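Local coordinates for CRISPR-associated protein, Cse1 family (Acidimicrobium ferrooxidans, PDB 4H3T) that probably serves as the Cse1 subunit of a type I-E CRISPR Cascade complex, which takes part in defence against invading DNA, at residues 234-239 with 257-262; 244-249 with 283-288. The protein carries 1 engineered substitution. One frame throughout, in Å; residues are numbered along the deposited sequence.

Contact 1. Residues 234-239 with 257-262; sequences VPAWER and LFTWQG
Thr259 reaches out of a type I beta turn, Leu257 to Trp260, and meets the bend formed by Pro235, Ala236 and Trp237. The turn begins at the last residue of helix 254-257 and leads toward strand 263-272. The bend belongs to the long loop between helix 210-217 and strand 248-249. The contact is buried and joins these two connections.

One hydrogen bond crosses it. Ala236 N donates to Thr259 OG1 at 3.0 Å, with an N-H...O angle of 154°. The same hydroxyl faces the carbonyl oxygens of Cys255, its stronger partner, and Asp256. Its one proton is shared between them or goes to one of them, and the hydroxyl links the bend to helix 254-257. With chi1 at 62°, OG1 lies between the backbone N and the carbonyl carbon of its residue, while CG2 is anti to that carbon. The two branches therefore meet different residues.

Van der Waals contacts lie beside this bond. Thr259 CG2 approaches the six-membered ring of Trp237 obliquely, 3.5 Å from CZ3. Pro235 CG lies over one face of the same indole, offset toward the rim. Elsewhere the ring meets Phe102, and NE1 is hydrogen-bonded to Tyr94. Pro235 CB also packs on the threonine, 3.6 Å from Thr259 OG1. Ala236 CB points into the turn and comes within 3.4 Å of Thr259 O.

Two side chains bond back to their own segments. Arg239 NH2 donates to Val234 O at 2.9 Å, and Val234 O lies near the guanidinium plane. Its NH1 makes a salt bridge to Asp252. Gln261 is the centre of an inverse gamma turn. Its side chain bends at chi2, which brings NE2 back to donate to Thr259 O at 3.0 Å. That same NE2 lies 3.8 Å from Ala236 CB.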
loop_
_atom_site.group_PDB
_atom_site.type_symbol
_atom_site.label_atom_id
_atom_site.label_comp_id
_atom_site.label_asym_id
_atom_site.label_seq_id
_atom_site.Cartn_x
_atom_site.Cartn_y
_atom_site.Cartn_z
ATOM N N VAL A 234 14.963 -9.676 -16.379
ATOM C CA VAL A 234 14.021 -9.271 -17.404
ATOM C C VAL A 234 12.544 -9.514 -16.968
ATOM O O VAL A 234 12.219 -10.437 -16.244
ATOM C CB VAL A 234 14.352 -9.911 -18.796
ATOM C CG1 VAL A 234 15.799 -9.609 -19.203
ATOM C CG2 VAL A 234 14.093 -11.407 -18.841
ATOM N N PRO A 235 11.647 -8.688 -17.478
ATOM C CA PRO A 235 10.231 -8.832 -17.125
ATOM C C PRO A 235 9.558 -9.979 -17.886
ATOM O O PRO A 235 10.114 -10.511 -18.844
ATOM C CB PRO A 235 9.654 -7.474 -17.514
ATOM C CG PRO A 235 10.494 -7.035 -18.629
ATOM C CD PRO A 235 11.853 -7.501 -18.339
ATOM N N ALA A 236 8.337 -10.288 -17.485
ATOM C CA ALA A 236 7.570 -11.412 -17.990
ATOM C C ALA A 236 7.412 -11.417 -19.526
ATOM O O ALA A 236 7.491 -12.495 -20.126
ATOM C CB ALA A 236 6.210 -11.474 -17.321
ATOM N N TRP A 237 7.198 -10.253 -20.127
ATOM C CA TRP A 237 7.000 -10.124 -21.584
ATOM C C TRP A 237 8.294 -10.284 -22.368
ATOM O O TRP A 237 8.194 -10.415 -23.564
ATOM C CB TRP A 237 6.310 -8.803 -21.989
ATOM C CG TRP A 237 7.055 -7.596 -21.580
ATOM C CD1 TRP A 237 8.189 -7.077 -22.152
ATOM C CD2 TRP A 237 6.819 -6.846 -20.391
ATOM N NE1 TRP A 237 8.579 -5.970 -21.470
ATOM C CE2 TRP A 237 7.794 -5.837 -20.340
ATOM C CE3 TRP A 237 5.839 -6.893 -19.394
ATOM C CZ2 TRP A 237 7.843 -4.914 -19.305
ATOM C CZ3 TRP A 237 5.900 -5.977 -18.367
ATOM C CH2 TRP A 237 6.861 -4.958 -18.372
ATOM N N GLU A 238 9.483 -10.334 -21.733
ATOM C CA GLU A 238 10.732 -10.659 -22.412
ATOM C C GLU A 238 11.020 -12.106 -22.230
ATOM O O GLU A 238 11.881 -12.617 -22.882
ATOM C CB GLU A 238 11.922 -9.823 -21.894
ATOM C CG GLU A 238 11.773 -8.353 -22.241
ATOM C CD GLU A 238 13.028 -7.564 -21.984
ATOM O OE1 GLU A 238 14.131 -8.125 -22.124
ATOM O OE2 GLU A 238 12.908 -6.375 -21.627
ATOM N N ARG A 239 10.339 -12.784 -21.316
ATOM C CA ARG A 239 10.585 -14.215 -21.099
ATOM C C ARG A 239 9.691 -15.037 -22.045
ATOM O O ARG A 239 8.763 -14.522 -22.673
ATOM C CB ARG A 239 10.320 -14.531 -19.603
ATOM C CG ARG A 239 11.246 -13.729 -18.690
ATOM C CD ARG A 239 10.711 -13.566 -17.236
ATOM N NE ARG A 239 11.367 -14.541 -16.383
ATOM C CZ ARG A 239 12.485 -14.351 -15.693
ATOM N NH1 ARG A 239 13.011 -15.340 -14.992
ATOM N NH2 ARG A 239 13.061 -13.158 -15.662
ATOM N N LEU A 257 10.096 -9.684 -10.589
ATOM C CA LEU A 257 9.134 -9.627 -9.501
ATOM C C LEU A 257 7.999 -8.670 -9.760
ATOM O O LEU A 257 6.841 -9.020 -9.529
ATOM C CB LEU A 257 9.795 -9.271 -8.195
ATOM C CG LEU A 257 8.887 -9.226 -6.927
ATOM C CD1 LEU A 257 8.109 -10.549 -6.718
ATOM C CD2 LEU A 257 9.759 -8.882 -5.731
ATOM N N PHE A 258 8.327 -7.482 -10.234
ATOM C CA PHE A 258 7.336 -6.482 -10.558
ATOM C C PHE A 258 6.326 -6.892 -11.688
ATOM O O PHE A 258 5.331 -6.226 -11.823
ATOM C CB PHE A 258 7.993 -5.181 -10.936
ATOM C CG PHE A 258 8.695 -4.391 -9.846
ATOM C CD1 PHE A 258 8.771 -4.868 -8.543
ATOM C CD2 PHE A 258 9.274 -3.180 -10.129
ATOM C CE1 PHE A 258 9.468 -4.138 -7.546
ATOM C CE2 PHE A 258 10.013 -2.481 -9.169
ATOM C CZ PHE A 258 9.987 -2.897 -7.850
ATOM N N THR A 259 6.605 -7.946 -12.485
ATOM C CA THR A 259 5.731 -8.409 -13.541
ATOM C C THR A 259 5.354 -9.870 -13.332
ATOM O O THR A 259 5.016 -10.564 -14.282
ATOM C CB THR A 259 6.456 -8.210 -14.864
ATOM O OG1 THR A 259 7.661 -9.004 -14.911
ATOM C CG2 THR A 259 6.779 -6.759 -15.120
ATOM N N TRP A 260 5.378 -10.326 -12.081
ATOM C CA TRP A 260 5.220 -11.733 -11.752
ATOM C C TRP A 260 3.915 -12.308 -12.254
ATOM O O TRP A 260 2.853 -11.759 -11.968
ATOM C CB TRP A 260 5.298 -11.909 -10.210
ATOM C CG TRP A 260 5.547 -13.306 -9.771
ATOM C CD1 TRP A 260 4.654 -14.165 -9.208
ATOM C CD2 TRP A 260 6.804 -13.982 -9.792
ATOM N NE1 TRP A 260 5.286 -15.329 -8.849
ATOM C CE2 TRP A 260 6.610 -15.244 -9.192
ATOM C CE3 TRP A 260 8.097 -13.612 -10.160
ATOM C CZ2 TRP A 260 7.669 -16.113 -8.933
ATOM C CZ3 TRP A 260 9.143 -14.473 -9.893
ATOM C CH2 TRP A 260 8.920 -15.722 -9.318
ATOM N N GLN A 261 3.998 -13.402 -12.975
ATOM C CA GLN A 261 2.829 -14.148 -13.413
ATOM C C GLN A 261 2.383 -15.039 -12.279
ATOM O O GLN A 261 2.511 -16.279 -12.322
ATOM C CB GLN A 261 3.141 -14.914 -14.710
ATOM C CG GLN A 261 3.672 -14.012 -15.820
ATOM C CD GLN A 261 2.645 -13.023 -16.292
ATOM O OE1 GLN A 261 1.750 -13.352 -17.049
ATOM N NE2 GLN A 261 2.722 -11.819 -15.800
ATOM N N GLY A 262 1.670 -14.412 -11.339
ATOM C CA GLY A 262 1.109 -15.097 -10.178
ATOM C C GLY A 262 -0.136 -15.899 -10.484
ATOM O O GLY A 262 -0.568 -16.708 -9.664
#

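Contact 2. Residues 244-249 with 283-288; sequences PTRVMR and ICAGDE
Arg246 and Glu288 form a salt bridge beside a short parallel beta bridge between Met248 and Glu288. Arg246 is extended from CG to NE and runs past Gly286. Its NH2 donates twice, to Gly286 O at 2.8 Å and to Glu288 OE2 at 3.0 Å. Both acceptors lie near the guanidinium plane, and Ala285 CB covers one face, 3.5 Å from NE. Glu288 bends at chi2 (-67°) to bring OE2 back to the arginine. NH2 meets OE2 from above the carboxylate plane; the two planes are 72° apart. Arg246 NE makes a salt bridge to Asp190, and OE2 also accepts from Ala193 N. These bonds should fix the rotation of the guanidinium.

Asp287 OD1 accepts Val247 N at 2.9 Å, on its anti side, and forms a salt bridge with Arg264 NH2. Waters 3 and 4 link OD2 to Arg249, whose NH1 forms a salt bridge with Asp256. Met248, a selenomethionine, crosses Glu288 at about a right angle, with CE 4.1 Å from Glu288 CB.

The backbone bonds are Glu288 N to Val247 O and Arg249 N to Glu288 O. They add strand 248-249 to strand 275-289, which also pairs antiparallel with strand 263-272.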
loop_
_atom_site.group_PDB
_atom_site.type_symbol
_atom_site.label_atom_id
_atom_site.label_comp_id
_atom_site.label_asym_id
_atom_site.label_seq_id
_atom_site.Cartn_x
_atom_site.Cartn_y
_atom_site.Cartn_z
ATOM N N PRO A 244 0.003 -23.780 -18.758
ATOM C CA PRO A 244 -0.828 -24.076 -17.574
ATOM C C PRO A 244 -0.078 -24.547 -16.321
ATOM O O PRO A 244 -0.646 -24.496 -15.242
ATOM C CB PRO A 244 -1.769 -25.171 -18.070
ATOM C CG PRO A 244 -1.051 -25.816 -19.206
ATOM C CD PRO A 244 -0.201 -24.760 -19.840
ATOM N N THR A 245 1.194 -24.952 -16.439
ATOM C CA THR A 245 1.990 -25.433 -15.317
ATOM C C THR A 245 2.498 -24.218 -14.534
ATOM O O THR A 245 2.628 -23.121 -15.095
ATOM C CB THR A 245 3.100 -26.323 -15.807
ATOM O OG1 THR A 245 3.930 -25.536 -16.642
ATOM C CG2 THR A 245 2.574 -27.530 -16.576
ATOM N N ARG A 246 2.789 -24.425 -13.252
ATOM C CA ARG A 246 3.276 -23.349 -12.372
ATOM C C ARG A 246 4.294 -23.892 -11.386
ATOM O O ARG A 246 4.392 -25.101 -11.165
ATOM C CB ARG A 246 2.091 -22.705 -11.638
ATOM C CG ARG A 246 1.484 -23.576 -10.517
ATOM C CD ARG A 246 0.056 -23.216 -10.228
ATOM N NE ARG A 246 -0.433 -23.799 -8.974
ATOM C CZ ARG A 246 -0.306 -23.300 -7.754
ATOM N NH1 ARG A 246 -0.822 -23.939 -6.720
ATOM N NH2 ARG A 246 0.318 -22.131 -7.557
ATOM N N VAL A 247 5.045 -23.000 -10.799
ATOM C CA VAL A 247 6.139 -23.347 -9.879
ATOM C C VAL A 247 6.187 -22.364 -8.751
ATOM O O VAL A 247 5.617 -21.265 -8.851
ATOM C CB VAL A 247 7.563 -23.360 -10.603
ATOM C CG1 VAL A 247 7.658 -24.397 -11.723
ATOM C CG2 VAL A 247 7.952 -21.999 -11.120
HETATM N N MSE A 248 6.959 -22.717 -7.728
HETATM C CA MSE A 248 7.444 -21.782 -6.714
HETATM C C MSE A 248 8.879 -21.469 -7.167
HETATM O O MSE A 248 9.624 -22.407 -7.405
HETATM C CB MSE A 248 7.427 -22.281 -5.276
HETATM C CG MSE A 248 8.105 -21.217 -4.352
HETATM SE SE MSE A 248 8.140 -21.649 -2.523
HETATM C CE MSE A 248 6.282 -21.214 -2.147
ATOM N N ARG A 249 9.242 -20.194 -7.288
ATOM C CA ARG A 249 10.527 -19.743 -7.828
ATOM C C ARG A 249 10.959 -18.470 -7.140
ATOM O O ARG A 249 10.130 -17.593 -6.862
ATOM C CB ARG A 249 10.308 -19.459 -9.358
ATOM C CG ARG A 249 11.460 -18.941 -10.121
ATOM C CD ARG A 249 11.231 -19.064 -11.628
ATOM N NE ARG A 249 10.336 -18.053 -12.205
ATOM C CZ ARG A 249 10.680 -16.779 -12.406
ATOM N NH1 ARG A 249 11.863 -16.335 -12.013
ATOM N NH2 ARG A 249 9.820 -15.930 -12.956
ATOM N N ILE A 283 -9.407 -17.819 -15.193
ATOM C CA ILE A 283 -8.414 -17.394 -14.179
ATOM C C ILE A 283 -8.047 -18.594 -13.348
ATOM O O ILE A 283 -8.906 -19.125 -12.654
ATOM C CB ILE A 283 -8.952 -16.271 -13.266
ATOM C CG1 ILE A 283 -9.471 -15.094 -14.078
ATOM C CG2 ILE A 283 -7.913 -15.799 -12.283
ATOM C CD1 ILE A 283 -10.191 -14.063 -13.191
ATOM N N CYS A 284 -6.771 -18.950 -13.374
ATOM C CA CYS A 284 -6.189 -20.146 -12.758
ATOM C C CYS A 284 -4.983 -19.777 -11.959
ATOM O O CYS A 284 -4.422 -18.683 -12.092
ATOM C CB CYS A 284 -5.834 -21.171 -13.831
ATOM S SG CYS A 284 -7.212 -21.631 -14.900
ATOM N N ALA A 285 -4.515 -20.745 -11.166
ATOM C CA ALA A 285 -3.331 -20.539 -10.335
ATOM C C ALA A 285 -2.070 -20.359 -11.134
ATOM O O ALA A 285 -1.887 -21.008 -12.147
ATOM C CB ALA A 285 -3.168 -21.731 -9.415
ATOM N N GLY A 286 -1.187 -19.494 -10.672
ATOM C CA GLY A 286 0.115 -19.312 -11.329
ATOM C C GLY A 286 1.269 -19.498 -10.358
ATOM O O GLY A 286 1.209 -20.277 -9.392
ATOM N N ASP A 287 2.376 -18.841 -10.666
ATOM C CA ASP A 287 3.587 -19.046 -9.933
ATOM C C ASP A 287 3.595 -18.398 -8.565
ATOM O O ASP A 287 3.088 -17.310 -8.368
ATOM C CB ASP A 287 4.798 -18.512 -10.710
ATOM C CG ASP A 287 5.084 -19.196 -12.026
ATOM O OD1 ASP A 287 4.879 -20.436 -12.114
ATOM O OD2 ASP A 287 5.480 -18.481 -13.001
ATOM N N GLU A 288 4.244 -19.047 -7.616
ATOM C CA GLU A 288 4.344 -18.531 -6.256
ATOM C C GLU A 288 5.730 -17.938 -6.044
ATOM O O GLU A 288 6.713 -18.523 -6.496
ATOM C CB GLU A 288 4.130 -19.666 -5.246
ATOM C CG GLU A 288 2.821 -20.456 -5.411
ATOM C CD GLU A 288 1.521 -19.734 -5.128
ATOM O OE1 GLU A 288 1.586 -18.524 -4.817
ATOM O OE2 GLU A 288 0.442 -20.381 -5.179
HETATM O O HOH W 1 -2.764 -23.058 -13.958
HETATM O O HOH W 2 0.017 -22.788 -4.166
HETATM O O HOH W 3 6.807 -16.010 -12.524
HETATM O O HOH W 4 8.171 -18.783 -14.154
#

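How the contacts relate
The two contacts lie on the same side of the chain's centre and touch at segment 257-262. Trp260 NE1 probably donates to Asp287 O, and Asp287 N to Gln261 O. Trp260 CH2 packs against Arg249 O. Their segments alternate along the chain. The loop that holds 234-239 of contact 1 leads into strand 248-249 of contact 2. Contact 1 is buried and joins two connections through one hydrogen bond and close van der Waals contacts. Contact 2 is larger and only partly buried. It lies in a mixed sheet and relies on backbone pairing, charged groups and bridging waters, with Met248 and Val247 exposed.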